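Local structure of putative metal-dependent phosphoesterase (Bifidobacterium adolescentis, 3O0F) at residues Ile17-Thr29 with Lys137-Ile149. The protein is a metal-dependent phosphoesterase of the PHP family that binds iron, zinc and AMP in one active site and probably hydrolyses phosphate esters of nucleotides. Residues are numbered along the deposited sequence; the frame is centred on the assembly and turned at random.
Sequences IHCHTVFSDGTET and KEGERTTIGRPHI. With ZN (zinc ion), chain C; FE (Fe (III) ion), chain E; AMP (adenosine monophosphate), chain B; EDO (1,2-ethanediol), chain H.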
ATOM      1  N   ILE A  17       5.385  -9.041  -0.421  1.00  8.01           N
ATOM      2  CA  ILE A  17       4.948  -8.353   0.810  1.00 12.72           C
ATOM      3  C   ILE A  17       4.129  -7.079   0.569  1.00 13.10           C
ATOM      4  O   ILE A  17       3.953  -6.266   1.465  1.00 15.13           O
ATOM      5  CB  ILE A  17       6.121  -8.107   1.805  1.00 12.58           C
ATOM      6  CG1 ILE A  17       7.071  -7.030   1.317  1.00 16.82           C
ATOM      7  CG2 ILE A  17       6.854  -9.403   2.090  1.00 16.91           C
ATOM      8  CD1 ILE A  17       8.168  -6.753   2.298  1.00 12.00           C
ATOM      9  N   HIS A  18       3.642  -6.909  -0.659  1.00 12.87           N
ATOM     10  CA  HIS A  18       2.893  -5.717  -1.043  1.00 12.47           C
ATOM     11  C   HIS A  18       1.607  -6.095  -1.809  1.00 11.31           C
ATOM     12  O   HIS A  18       1.586  -6.052  -3.040  1.00 11.00           O
ATOM     13  CB  HIS A  18       3.792  -4.864  -1.912  1.00 15.01           C
ATOM     14  CG  HIS A  18       3.350  -3.447  -2.046  1.00 16.18           C
ATOM     15  ND1 HIS A  18       4.217  -2.434  -2.430  1.00 16.73           N
ATOM     16  CD2 HIS A  18       2.130  -2.873  -1.890  1.00 15.27           C
ATOM     17  CE1 HIS A  18       3.545  -1.294  -2.466  1.00 15.60           C
ATOM     18  NE2 HIS A  18       2.283  -1.536  -2.145  1.00 12.88           N
ATOM     19  N   CYS A  19       0.557  -6.465  -1.081  1.00  9.05           N
ATOM     20  CA  CYS A  19      -0.683  -6.994  -1.684  1.00  9.52           C
ATOM     21  C   CYS A  19      -1.892  -6.326  -1.020  1.00 12.22           C
ATOM     22  O   CYS A  19      -1.927  -6.198   0.209  1.00 11.62           O
ATOM     23  CB  CYS A  19      -0.782  -8.505  -1.526  1.00  9.51           C
ATOM     24  SG  CYS A  19       0.662  -9.408  -2.098  1.00 14.26           S
ATOM     25  N   HIS A  20      -2.836  -5.861  -1.851  1.00 10.02           N
ATOM     26  CA  HIS A  20      -4.059  -5.187  -1.423  1.00  7.90           C
ATOM     27  C   HIS A  20      -5.304  -6.065  -1.628  1.00 13.00           C
ATOM     28  O   HIS A  20      -5.339  -6.884  -2.545  1.00 12.08           O
ATOM     29  CB  HIS A  20      -4.211  -3.890  -2.213  1.00 10.56           C
ATOM     30  CG  HIS A  20      -3.113  -2.915  -1.961  1.00 13.09           C
ATOM     31  ND1 HIS A  20      -3.223  -1.893  -1.065  1.00 20.59           N
ATOM     32  CD2 HIS A  20      -1.865  -2.823  -2.482  1.00 28.05           C
ATOM     33  CE1 HIS A  20      -2.094  -1.211  -1.029  1.00 17.70           C
ATOM     34  NE2 HIS A  20      -1.250  -1.764  -1.867  1.00 20.74           N
ATOM     35  N   THR A  21      -6.332  -5.836  -0.802  1.00 11.81           N
ATOM     36  CA  THR A  21      -7.537  -6.621  -0.792  1.00 10.73           C
ATOM     37  C   THR A  21      -8.743  -5.707  -0.816  1.00 12.95           C
ATOM     38  O   THR A  21      -8.612  -4.494  -0.842  1.00 14.12           O
ATOM     39  CB  THR A  21      -7.606  -7.535   0.484  1.00 12.60           C
ATOM     40  OG1 THR A  21      -7.963  -6.756   1.642  1.00 14.13           O
ATOM     41  CG2 THR A  21      -6.250  -8.307   0.686  1.00 10.56           C
ATOM     42  N   VAL A  22      -9.911  -6.297  -0.747  1.00 11.98           N
ATOM     43  CA  VAL A  22     -11.165  -5.552  -0.558  1.00 13.32           C
ATOM     44  C   VAL A  22     -11.236  -4.649   0.680  1.00 13.00           C
ATOM     45  O   VAL A  22     -12.050  -3.742   0.705  1.00 16.89           O
ATOM     46  CB  VAL A  22     -12.418  -6.538  -0.495  1.00 14.39           C
ATOM     47  CG1 VAL A  22     -12.681  -7.166  -1.871  1.00 19.32           C
ATOM     48  CG2 VAL A  22     -12.260  -7.583   0.589  1.00 12.16           C
ATOM     49  N   PHE A  23     -10.400  -4.876   1.695  1.00 12.83           N
ATOM     50  CA  PHE A  23     -10.334  -3.933   2.836  1.00 13.40           C
ATOM     51  C   PHE A  23      -9.708  -2.586   2.457  1.00 14.30           C
ATOM     52  O   PHE A  23      -9.786  -1.613   3.229  1.00 17.27           O
ATOM     53  CB  PHE A  23      -9.686  -4.554   4.050  1.00 14.85           C
ATOM     54  CG  PHE A  23     -10.512  -5.616   4.665  1.00 11.77           C
ATOM     55  CD1 PHE A  23     -11.512  -5.297   5.580  1.00 16.84           C
ATOM     56  CD2 PHE A  23     -10.321  -6.948   4.315  1.00 17.98           C
ATOM     57  CE1 PHE A  23     -12.331  -6.297   6.097  1.00 20.86           C
ATOM     58  CE2 PHE A  23     -11.118  -7.939   4.846  1.00 17.54           C
ATOM     59  CZ  PHE A  23     -12.121  -7.599   5.746  1.00 22.98           C
ATOM     60  N   SER A  24      -9.137  -2.493   1.258  1.00 11.20           N
ATOM     61  CA  SER A  24      -8.904  -1.169   0.641  1.00 12.13           C
ATOM     62  C   SER A  24      -9.313  -1.167  -0.835  1.00 14.57           C
ATOM     63  O   SER A  24     -10.514  -1.141  -1.135  1.00 17.00           O
ATOM     64  CB  SER A  24      -7.465  -0.647   0.872  1.00 12.45           C
ATOM     65  OG  SER A  24      -6.454  -1.523   0.426  1.00 12.42           O
ATOM     66  N   ASP A  25      -8.335  -1.205  -1.749  1.00 13.18           N
ATOM     67  CA  ASP A  25      -8.615  -1.079  -3.163  1.00 12.06           C
ATOM     68  C   ASP A  25      -8.350  -2.317  -4.035  1.00 13.18           C
ATOM     69  O   ASP A  25      -8.346  -2.215  -5.261  1.00 12.66           O
ATOM     70  CB  ASP A  25      -7.943   0.171  -3.744  1.00 14.14           C
ATOM     71  CG  ASP A  25      -6.427   0.195  -3.591  1.00 11.74           C
ATOM     72  OD1 ASP A  25      -5.820  -0.667  -2.881  1.00 17.55           O
ATOM     73  OD2 ASP A  25      -5.808   1.123  -4.217  1.00 15.88           O
ATOM     74  N   GLY A  26      -8.090  -3.468  -3.401  1.00 14.43           N
ATOM     75  CA  GLY A  26      -7.949  -4.720  -4.112  1.00 14.06           C
ATOM     76  C   GLY A  26      -9.360  -5.258  -4.373  1.00 15.15           C
ATOM     77  O   GLY A  26     -10.328  -4.714  -3.878  1.00 15.73           O
ATOM     78  N   THR A  27      -9.467  -6.287  -5.204  1.00 17.75           N
ATOM     79  CA  THR A  27     -10.761  -6.852  -5.595  1.00 15.29           C
ATOM     80  C   THR A  27     -11.056  -8.190  -4.894  1.00 18.15           C
ATOM     81  O   THR A  27     -12.183  -8.724  -4.982  1.00 16.75           O
ATOM     82  CB  THR A  27     -10.891  -7.001  -7.135  1.00 17.77           C
ATOM     83  OG1 THR A  27      -9.969  -7.975  -7.626  1.00 17.76           O
ATOM     84  CG2 THR A  27     -10.670  -5.671  -7.837  1.00 17.71           C
ATOM     85  N   GLU A  28     -10.080  -8.694  -4.133  1.00 14.64           N
ATOM     86  CA  GLU A  28     -10.152 -10.020  -3.600  1.00 15.23           C
ATOM     87  C   GLU A  28     -10.066 -10.040  -2.100  1.00 13.43           C
ATOM     88  O   GLU A  28      -9.563  -9.112  -1.503  1.00 12.65           O
ATOM     89  CB  GLU A  28      -9.008 -10.850  -4.153  1.00 16.30           C
ATOM     90  CG  GLU A  28      -8.934 -10.884  -5.654  1.00 16.97           C
ATOM     91  CD  GLU A  28     -10.253 -11.312  -6.338  1.00 25.60           C
ATOM     92  OE1 GLU A  28     -10.884 -12.320  -5.913  1.00 21.83           O
ATOM     93  OE2 GLU A  28     -10.634 -10.618  -7.297  1.00 23.88           O
ATOM     94  N   THR A  29     -10.486 -11.150  -1.510  1.00 15.46           N
ATOM     95  CA  THR A  29     -10.421 -11.320  -0.066  1.00 16.75           C
ATOM     96  C   THR A  29      -9.018 -11.706   0.417  1.00 18.25           C
ATOM     97  O   THR A  29      -8.163 -12.158  -0.357  1.00 17.46           O
ATOM     98  CB  THR A  29     -11.439 -12.348   0.426  1.00 18.02           C
ATOM     99  OG1 THR A  29     -11.118 -13.640  -0.123  1.00 14.98           O
ATOM    100  CG2 THR A  29     -12.896 -11.924   0.026  1.00 17.82           C
ATOM    101  N   LYS A 137     -16.222  -2.839  -0.839  1.00 20.72           N
ATOM    102  CA  LYS A 137     -16.694  -4.213  -0.699  1.00 21.73           C
ATOM    103  C   LYS A 137     -16.828  -4.713   0.716  1.00 23.57           C
ATOM    104  O   LYS A 137     -17.592  -5.651   0.968  1.00 21.40           O
ATOM    105  CB  LYS A 137     -15.856  -5.196  -1.526  1.00 20.07           C
ATOM    106  CG  LYS A 137     -15.901  -4.924  -3.019  1.00 22.24           C
ATOM    107  CD  LYS A 137     -17.333  -5.100  -3.611  1.00 25.76           C
ATOM    108  CE  LYS A 137     -17.341  -4.958  -5.142  1.00 28.66           C
ATOM    109  NZ  LYS A 137     -18.733  -4.941  -5.668  1.00 33.57           N
ATOM    110  N   GLU A 138     -16.146  -4.066   1.649  1.00 23.94           N
ATOM    111  CA  GLU A 138     -16.304  -4.405   3.041  1.00 24.61           C
ATOM    112  C   GLU A 138     -16.966  -3.312   3.868  1.00 24.08           C
ATOM    113  O   GLU A 138     -16.823  -3.298   5.093  1.00 25.67           O
ATOM    114  CB  GLU A 138     -14.934  -4.764   3.623  1.00 21.66           C
ATOM    115  CG  GLU A 138     -14.366  -6.049   3.083  1.00 21.18           C
ATOM    116  CD  GLU A 138     -15.077  -7.282   3.649  1.00 36.00           C
ATOM    117  OE1 GLU A 138     -15.891  -7.120   4.588  1.00 36.37           O
ATOM    118  OE2 GLU A 138     -14.817  -8.399   3.160  1.00 41.17           O
ATOM    119  N   GLY A 139     -17.658  -2.388   3.206  1.00 27.39           N
ATOM    120  CA  GLY A 139     -18.379  -1.286   3.865  1.00 27.42           C
ATOM    121  C   GLY A 139     -17.512  -0.351   4.680  1.00 29.87           C
ATOM    122  O   GLY A 139     -16.420   0.069   4.227  1.00 26.96           O
ATOM    123  N   GLU A 140     -17.958  -0.058   5.910  1.00 27.82           N
ATOM    124  CA  GLU A 140     -17.194   0.789   6.832  1.00 28.70           C
ATOM    125  C   GLU A 140     -15.751   0.287   7.036  1.00 25.21           C
ATOM    126  O   GLU A 140     -14.878   1.077   7.374  1.00 26.05           O
ATOM    127  CB  GLU A 140     -17.895   0.927   8.200  1.00 30.01           C
ATOM    128  N   ARG A 141     -15.495  -1.000   6.790  1.00 22.37           N
ATOM    129  CA  ARG A 141     -14.182  -1.585   7.050  1.00 22.47           C
ATOM    130  C   ARG A 141     -13.217  -1.458   5.860  1.00 24.58           C
ATOM    131  O   ARG A 141     -12.065  -1.883   5.953  1.00 22.54           O
ATOM    132  CB  ARG A 141     -14.312  -3.039   7.480  1.00 23.49           C
ATOM    133  CG  ARG A 141     -14.853  -3.216   8.899  1.00 25.52           C
ATOM    134  CD  ARG A 141     -14.661  -4.637   9.409  1.00 30.24           C
ATOM    135  NE  ARG A 141     -15.334  -5.580   8.520  1.00 33.52           N
ATOM    136  CZ  ARG A 141     -15.108  -6.893   8.466  1.00 37.31           C
ATOM    137  NH1 ARG A 141     -14.231  -7.473   9.268  1.00 33.24           N
ATOM    138  NH2 ARG A 141     -15.771  -7.638   7.587  1.00 42.05           N
ATOM    139  N   THR A 142     -13.712  -0.901   4.753  1.00 21.88           N
ATOM    140  CA  THR A 142     -12.918  -0.625   3.581  1.00 19.68           C
ATOM    141  C   THR A 142     -12.406   0.817   3.630  1.00 19.87           C
ATOM    142  O   THR A 142     -13.169   1.741   3.828  1.00 19.84           O
ATOM    143  CB  THR A 142     -13.725  -0.825   2.273  1.00 20.58           C
ATOM    144  OG1 THR A 142     -14.029  -2.226   2.082  1.00 19.19           O
ATOM    145  CG2 THR A 142     -12.953  -0.302   1.058  1.00 16.10           C
ATOM    146  N   THR A 143     -11.105   0.986   3.441  1.00 17.21           N
ATOM    147  CA  THR A 143     -10.474   2.299   3.240  1.00 15.89           C
ATOM    148  C   THR A 143     -10.733   2.801   1.825  1.00 18.96           C
ATOM    149  O   THR A 143     -10.219   2.239   0.854  1.00 18.95           O
ATOM    150  CB  THR A 143      -8.958   2.208   3.405  1.00 14.19           C
ATOM    151  OG1 THR A 143      -8.633   1.716   4.710  1.00 16.33           O
ATOM    152  CG2 THR A 143      -8.294   3.581   3.181  1.00 13.91           C
ATOM    153  N   ILE A 144     -11.496   3.892   1.715  1.00 20.61           N
ATOM    154  CA  ILE A 144     -11.991   4.373   0.433  1.00 18.97           C
ATOM    155  C   ILE A 144     -10.999   5.328  -0.241  1.00 22.35           C
ATOM    156  O   ILE A 144     -10.238   6.032   0.416  1.00 25.16           O
ATOM    157  CB  ILE A 144     -13.288   5.141   0.645  1.00 20.64           C
ATOM    158  CG1 ILE A 144     -14.133   5.183  -0.641  1.00 25.71           C
ATOM    159  CG2 ILE A 144     -12.963   6.566   1.137  1.00 23.08           C
ATOM    160  CD1 ILE A 144     -15.590   5.671  -0.423  1.00 31.95           C
ATOM    161  N   GLY A 145     -11.043   5.398  -1.560  1.00 21.91           N
ATOM    162  CA  GLY A 145     -10.257   6.390  -2.265  1.00 22.32           C
ATOM    163  C   GLY A 145     -10.664   6.455  -3.717  1.00 21.69           C
ATOM    164  O   GLY A 145     -11.752   6.015  -4.087  1.00 17.85           O
ATOM    165  N   ARG A 146      -9.777   7.002  -4.548  1.00 22.64           N
ATOM    166  CA  ARG A 146     -10.059   7.115  -5.994  1.00 21.62           C
ATOM    167  C   ARG A 146     -10.341   5.801  -6.720  1.00 17.94           C
ATOM    168  O   ARG A 146     -11.155   5.795  -7.650  1.00 26.12           O
ATOM    169  CB  ARG A 146      -8.974   7.935  -6.700  1.00 22.24           C
ATOM    170  CG  ARG A 146      -9.087   9.441  -6.399  1.00 25.23           C
ATOM    171  CD  ARG A 146      -7.733  10.084  -6.368  1.00 36.24           C
ATOM    172  NE  ARG A 146      -7.074  10.061  -7.648  1.00 37.10           N
ATOM    173  CZ  ARG A 146      -5.773   9.879  -7.861  1.00 39.22           C
ATOM    174  NH1 ARG A 146      -4.924   9.636  -6.882  1.00 39.31           N
ATOM    175  NH2 ARG A 146      -5.324   9.899  -9.106  1.00 43.65           N
ATOM    176  N   PRO A 147      -9.688   4.685  -6.342  1.00 18.18           N
ATOM    177  CA  PRO A 147     -10.032   3.452  -7.056  1.00 15.79           C
ATOM    178  C   PRO A 147     -11.502   3.057  -7.046  1.00 17.24           C
ATOM    179  O   PRO A 147     -11.967   2.498  -8.023  1.00 15.60           O
ATOM    180  CB  PRO A 147      -9.207   2.388  -6.331  1.00 17.25           C
ATOM    181  CG  PRO A 147      -8.012   3.105  -5.906  1.00 21.55           C
ATOM    182  CD  PRO A 147      -8.532   4.458  -5.446  1.00 16.54           C
ATOM    183  N   HIS A 148     -12.205   3.339  -5.952  1.00 16.80           N
ATOM    184  CA  HIS A 148     -13.611   3.065  -5.839  1.00 18.33           C
ATOM    185  C   HIS A 148     -14.454   3.983  -6.716  1.00 19.51           C
ATOM    186  O   HIS A 148     -15.462   3.552  -7.239  1.00 20.75           O
ATOM    187  CB  HIS A 148     -14.063   3.129  -4.369  1.00 19.55           C
ATOM    188  CG  HIS A 148     -13.264   2.228  -3.482  1.00 16.27           C
ATOM    189  ND1 HIS A 148     -12.159   2.663  -2.792  1.00 14.21           N
ATOM    190  CD2 HIS A 148     -13.358   0.902  -3.244  1.00 18.40           C
ATOM    191  CE1 HIS A 148     -11.602   1.642  -2.168  1.00 14.68           C
ATOM    192  NE2 HIS A 148     -12.334   0.566  -2.402  1.00 16.68           N
ATOM    193  N   ILE A 149     -14.035   5.235  -6.871  1.00 18.98           N
ATOM    194  CA  ILE A 149     -14.609   6.116  -7.875  1.00 18.74           C
ATOM    195  C   ILE A 149     -14.364   5.555  -9.280  1.00 18.92           C
ATOM    196  O   ILE A 149     -15.290   5.461 -10.083  1.00 19.09           O
ATOM    197  CB  ILE A 149     -14.037   7.561  -7.845  1.00 18.26           C
ATOM    198  CG1 ILE A 149     -14.159   8.203  -6.460  1.00 16.66           C
ATOM    199  CG2 ILE A 149     -14.765   8.442  -8.894  1.00 19.26           C
ATOM    200  CD1 ILE A 149     -13.684   9.676  -6.411  1.00 19.47           C
TER
HETATM  201 ZN    ZN C 302      -3.813   0.307  -3.581  1.00 25.31          ZN
HETATM  202 FE    FE E 304       0.438  -0.492  -2.767  1.00 26.62          FE
HETATM  203  P   AMP B 301      -6.011   7.984  -3.635  1.00 24.64           P
HETATM  204  O1P AMP B 301      -5.062   7.603  -2.558  1.00 19.33           O
HETATM  205  O2P AMP B 301      -7.423   7.885  -3.121  1.00 21.47           O
HETATM  206  O3P AMP B 301      -5.691   9.307  -4.335  1.00 24.68           O
HETATM  207  O5' AMP B 301      -5.890   6.850  -4.764  1.00 23.07           O
HETATM  208  C5' AMP B 301      -4.706   6.723  -5.512  1.00 30.01           C
HETATM  209  C4' AMP B 301      -4.327   5.274  -5.479  1.00 33.63           C
HETATM  210  O4' AMP B 301      -5.123   4.470  -6.392  1.00 33.11           O
HETATM  211  C3' AMP B 301      -2.862   5.091  -5.864  1.00 34.80           C
HETATM  212  O3' AMP B 301      -2.122   4.764  -4.696  1.00 30.94           O
HETATM  213  C2' AMP B 301      -3.003   3.872  -6.759  1.00 41.02           C
HETATM  214  O2' AMP B 301      -1.908   3.194  -7.376  1.00 45.31           O
HETATM  215  C1' AMP B 301      -4.383   3.262  -6.561  1.00 27.50           C
HETATM  216  N9  AMP B 301      -4.825   2.442  -7.704  1.00 31.89           N
HETATM  217  C8  AMP B 301      -5.488   1.288  -7.596  1.00 29.98           C
HETATM  218  N7  AMP B 301      -5.758   0.787  -8.820  1.00 24.62           N
HETATM  219  C5  AMP B 301      -5.260   1.634  -9.735  1.00 25.10           C
HETATM  220  C6  AMP B 301      -5.196   1.700 -11.205  1.00 24.00           C
HETATM  221  N6  AMP B 301      -5.738   0.714 -11.992  1.00 27.19           N
HETATM  222  N1  AMP B 301      -4.597   2.783 -11.740  1.00 28.19           N
HETATM  223  C2  AMP B 301      -4.058   3.776 -11.012  1.00 24.76           C
HETATM  224  N3  AMP B 301      -4.074   3.774  -9.672  1.00 26.14           N
HETATM  225  C4  AMP B 301      -4.643   2.740  -8.992  1.00 31.79           C
HETATM  226  C1  EDO H 307      -6.792   3.575  -2.344  1.00 35.61           C
HETATM  227  O1  EDO H 307      -6.297   4.878  -2.030  1.00 50.87           O
HETATM  228  C2  EDO H 307      -8.142   3.345  -1.677  1.00 26.36           C
HETATM  229  O2  EDO H 307      -7.889   2.890  -0.338  1.00 26.30           O
HETATM  230  O   HOH W   1     -13.493  -2.597  -1.513  1.00 16.57           O
HETATM  231  O   HOH W   2       1.731   0.847  -3.700  1.00 24.80           O
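Three consecutive carbonyls of V22, F23 and S24 accept hydrogen bonds from 137-149. T142 OG1 gives one to V22 O at 2.8 Å. T143 N gives the next to F23 O, nearly straight at N-H (165°) but from above the carbonyl plane. H148 NE2 takes S24 O at 2.8 Å; the oxygen lies in the imidazole plane, but the bond is bent, 131° at the hydrogen.

The F23 ring packs on E138. E138 CG sits over one ring face, 3.8 Å from the centroid, a CH-pi contact. The chain bends at chi2 (-74°), bringing the carboxylate over the ring, stacked and nearly parallel to it. The R141 guanidinium stands nearly perpendicular to the ring and meets F23 CE1 with its face. A salt bridge from R141 NH2 to E138 OE1 ties these two partners together. V22 CG2 meets the same E138 CG from another direction.

E138 N donates to T142 OG1, and G145 N to H148 ND1, so both imidazole nitrogens are engaged and NE2 carries the proton. On the other segment, a type I turn T21-S24 and the T21 ST turn shape the carbonyl row. T143 OG1 bonds to H50 O, and S24 OG to D49.

D25 holds zinc through both carboxylate oxygens, with H50 and H263, and its OD2 lies 3.4 Å from P147 CG. H18 and H20 bind an iron(III) through NE2. R146 binds AMP O2P through its backbone N and O3P through NH1. The metal-bearing loop is thus bonded directly to the phosphate-binding start of helix 146-155, consistent with holding phosphate and metals in fixed relation.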